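Local coordinates for protein GlcNAc-alpha-1,4-Gal-releasing endo-beta-galactosidase (Clostridium perfringens, PDB 1UPS) that probably hydrolyses O-glycosidic bonds as a calcium-binding family 16 glycoside hydrolase, an endo-beta-galactosidase named for releasing GlcNAc-alpha-1,4-Gal, at residues A[390-396]-A[409-414]. Sequence-based numbering, arbitrary orientation.
Sequences SIHTESY and YWTSQW
Glu394 and Thr411 illustrate how a carboxylate can help latch a turn to a short 3-10 segment. Glu394 CB lies 3.5 Å from Thr411 OG1. CG, anti to the backbone N (chi1 -176°), runs on past the same hydroxyl and Tyr409 CD2, and a bend at chi2 brings the carboxylate up against both Thr411 and the Tyr409 ring. There Glu394 CD lies 3.5 Å from Tyr409 CD2 and Glu394 OE1 meets Tyr409 CE2 at 3.6 Å, the carboxylate and ring planes standing 65° apart. Glu394 OE2 accepts the Thr411 OG1 hydroxyl at 2.6 Å through its anti lone pair, and a water ties the same oxygen to Thr411 N, so this one oxygen holds the threonine's hydroxyl directly and its backbone amide through water. Thr411 CG2 meanwhile touches Tyr396 OH. The type I turn that presents Glu394 is braced by the residue before it, Glu394 N donating to His392 ND1 in the plane of the imidazole.

Deeper in, Thr393 N donates to Thr411 O at 3.0 Å. Trp414 NE1 reaches Ile391 O, also 3.0 Å away, almost straight at 173°, with the oxygen in the indole plane but the donor well above the carbonyl plane. A second water bridges Ile391 O and Ser412 O.

Far from the calcium site, in what is probably the ricin-like beta-trefoil domain, the contact joins the end of strand 390-392, paired with 401-403, to the start of strand 414-419; strand 291-296 packs against Thr393 and Trp414, and strand 378-383 against Ile391 and Ser412.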
loop_
_atom_site.group_PDB
_atom_site.type_symbol
_atom_site.label_atom_id
_atom_site.label_comp_id
_atom_site.label_asym_id
_atom_site.label_seq_id
_atom_site.Cartn_x
_atom_site.Cartn_y
_atom_site.Cartn_z
ATOM N N SER A 390 -11.720 1.066 -19.535
ATOM C CA SER A 390 -10.297 1.376 -19.467
ATOM C C SER A 390 -9.846 2.061 -20.768
ATOM O O SER A 390 -10.503 1.943 -21.806
ATOM C CB SER A 390 -9.456 0.125 -19.188
ATOM O OG SER A 390 -9.611 -0.844 -20.206
ATOM N N ILE A 391 -8.719 2.766 -20.695
ATOM C CA ILE A 391 -8.118 3.417 -21.859
ATOM C C ILE A 391 -7.344 2.380 -22.667
ATOM O O ILE A 391 -6.511 1.658 -22.119
ATOM C CB ILE A 391 -7.164 4.538 -21.410
ATOM C CG1 ILE A 391 -7.925 5.552 -20.533
ATOM C CG2 ILE A 391 -6.567 5.207 -22.650
ATOM C CD1 ILE A 391 -7.119 6.837 -20.204
ATOM N N HIS A 392 -7.632 2.283 -23.958
ATOM C CA HIS A 392 -7.012 1.224 -24.784
ATOM C C HIS A 392 -6.987 1.592 -26.265
ATOM O O HIS A 392 -7.632 2.564 -26.684
ATOM C CB HIS A 392 -7.737 -0.127 -24.603
ATOM C CG HIS A 392 -9.101 -0.161 -25.225
ATOM N ND1 HIS A 392 -9.304 -0.397 -26.573
ATOM C CD2 HIS A 392 -10.331 0.050 -24.691
ATOM C CE1 HIS A 392 -10.600 -0.343 -26.836
ATOM N NE2 HIS A 392 -11.245 -0.073 -25.712
ATOM N N THR A 393 -6.233 0.823 -27.056
ATOM C CA THR A 393 -6.272 0.962 -28.524
ATOM C C THR A 393 -6.487 -0.396 -29.201
ATOM O O THR A 393 -5.809 -0.729 -30.172
ATOM C CB THR A 393 -5.003 1.678 -29.130
ATOM O OG1 THR A 393 -3.824 0.894 -28.869
ATOM C CG2 THR A 393 -4.731 3.021 -28.447
ATOM N N GLU A 394 -7.437 -1.175 -28.696
ATOM C CA GLU A 394 -7.632 -2.546 -29.176
ATOM C C GLU A 394 -8.157 -2.632 -30.623
ATOM O O GLU A 394 -8.051 -3.693 -31.248
ATOM C CB GLU A 394 -8.514 -3.354 -28.202
ATOM C CG GLU A 394 -8.723 -4.843 -28.537
ATOM C CD GLU A 394 -7.445 -5.675 -28.689
ATOM O OE1 GLU A 394 -7.508 -6.757 -29.341
ATOM O OE2 GLU A 394 -6.379 -5.279 -28.167
ATOM N N SER A 395 -8.724 -1.540 -31.148
ATOM C CA SER A 395 -9.118 -1.487 -32.564
ATOM C C SER A 395 -8.001 -0.937 -33.462
ATOM O O SER A 395 -8.105 -0.998 -34.693
ATOM C CB SER A 395 -10.400 -0.673 -32.746
ATOM O OG SER A 395 -11.451 -1.235 -31.972
ATOM N N TYR A 396 -6.938 -0.414 -32.844
ATOM C CA TYR A 396 -5.780 0.128 -33.573
ATOM C C TYR A 396 -6.190 1.099 -34.680
ATOM O O TYR A 396 -5.761 0.961 -35.848
ATOM C CB TYR A 396 -4.945 -0.987 -34.210
ATOM C CG TYR A 396 -4.471 -2.106 -33.312
ATOM C CD1 TYR A 396 -5.277 -3.229 -33.063
ATOM C CD2 TYR A 396 -3.198 -2.069 -32.741
ATOM C CE1 TYR A 396 -4.823 -4.273 -32.278
ATOM C CE2 TYR A 396 -2.732 -3.114 -31.946
ATOM C CZ TYR A 396 -3.550 -4.214 -31.721
ATOM O OH TYR A 396 -3.086 -5.264 -30.954
ATOM N N TYR A 409 -4.740 -7.434 -21.788
ATOM C CA TYR A 409 -4.593 -6.930 -23.165
ATOM C C TYR A 409 -3.546 -5.816 -23.222
ATOM O O TYR A 409 -3.717 -4.774 -22.600
ATOM C CB TYR A 409 -5.939 -6.428 -23.744
ATOM C CG TYR A 409 -6.765 -7.537 -24.370
ATOM C CD1 TYR A 409 -6.882 -8.790 -23.743
ATOM C CD2 TYR A 409 -7.406 -7.352 -25.593
ATOM C CE1 TYR A 409 -7.622 -9.816 -24.324
ATOM C CE2 TYR A 409 -8.154 -8.378 -26.189
ATOM C CZ TYR A 409 -8.255 -9.611 -25.543
ATOM O OH TYR A 409 -8.980 -10.633 -26.119
ATOM N N TRP A 410 -2.474 -6.035 -23.975
ATOM C CA TRP A 410 -1.381 -5.060 -24.018
ATOM C C TRP A 410 -1.785 -3.718 -24.653
ATOM O O TRP A 410 -1.170 -2.693 -24.366
ATOM C CB TRP A 410 -0.173 -5.634 -24.745
ATOM C CG TRP A 410 0.586 -6.723 -24.021
ATOM C CD1 TRP A 410 0.205 -7.427 -22.905
ATOM C CD2 TRP A 410 1.869 -7.224 -24.388
ATOM N NE1 TRP A 410 1.180 -8.339 -22.567
ATOM C CE2 TRP A 410 2.215 -8.231 -23.460
ATOM C CE3 TRP A 410 2.771 -6.923 -25.423
ATOM C CZ2 TRP A 410 3.425 -8.932 -23.528
ATOM C CZ3 TRP A 410 3.980 -7.623 -25.490
ATOM C CH2 TRP A 410 4.290 -8.614 -24.549
ATOM N N THR A 411 -2.826 -3.700 -25.490
ATOM C CA THR A 411 -3.323 -2.416 -26.004
ATOM C C THR A 411 -3.948 -1.556 -24.905
ATOM O O THR A 411 -4.217 -0.369 -25.132
ATOM C CB THR A 411 -4.370 -2.607 -27.100
ATOM O OG1 THR A 411 -5.418 -3.445 -26.596
ATOM C CG2 THR A 411 -3.783 -3.391 -28.299
ATOM N N SER A 412 -4.216 -2.147 -23.739
ATOM C CA SER A 412 -4.742 -1.370 -22.609
ATOM C C SER A 412 -3.687 -1.045 -21.537
ATOM O O SER A 412 -4.024 -0.519 -20.455
ATOM C CB SER A 412 -5.950 -2.082 -21.949
ATOM O OG SER A 412 -5.537 -3.179 -21.128
ATOM N N GLN A 413 -2.431 -1.362 -21.830
ATOM C CA GLN A 413 -1.343 -1.200 -20.873
ATOM C C GLN A 413 -0.422 -0.082 -21.355
ATOM O O GLN A 413 -0.083 -0.028 -22.555
ATOM C CB GLN A 413 -0.567 -2.517 -20.726
ATOM C CG GLN A 413 -1.389 -3.611 -20.066
ATOM C CD GLN A 413 -0.594 -4.881 -19.785
ATOM O OE1 GLN A 413 0.640 -4.897 -19.875
ATOM N NE2 GLN A 413 -1.304 -5.956 -19.428
ATOM N N TRP A 414 -0.054 0.801 -20.422
ATOM C CA TRP A 414 0.638 2.061 -20.734
ATOM C C TRP A 414 1.868 2.269 -19.872
ATOM O O TRP A 414 1.917 1.835 -18.719
ATOM C CB TRP A 414 -0.315 3.238 -20.511
ATOM C CG TRP A 414 -1.535 3.108 -21.328
ATOM C CD1 TRP A 414 -2.721 2.527 -20.950
ATOM C CD2 TRP A 414 -1.692 3.493 -22.687
ATOM N NE1 TRP A 414 -3.621 2.573 -21.986
ATOM C CE2 TRP A 414 -3.014 3.157 -23.071
ATOM C CE3 TRP A 414 -0.864 4.129 -23.623
ATOM C CZ2 TRP A 414 -3.515 3.419 -24.349
ATOM C CZ3 TRP A 414 -1.358 4.390 -24.887
ATOM C CH2 TRP A 414 -2.670 4.034 -25.245
HETATM O O HOH W 1 -5.895 1.216 -19.544
HETATM O O HOH W 2 -3.928 -6.290 -26.819
#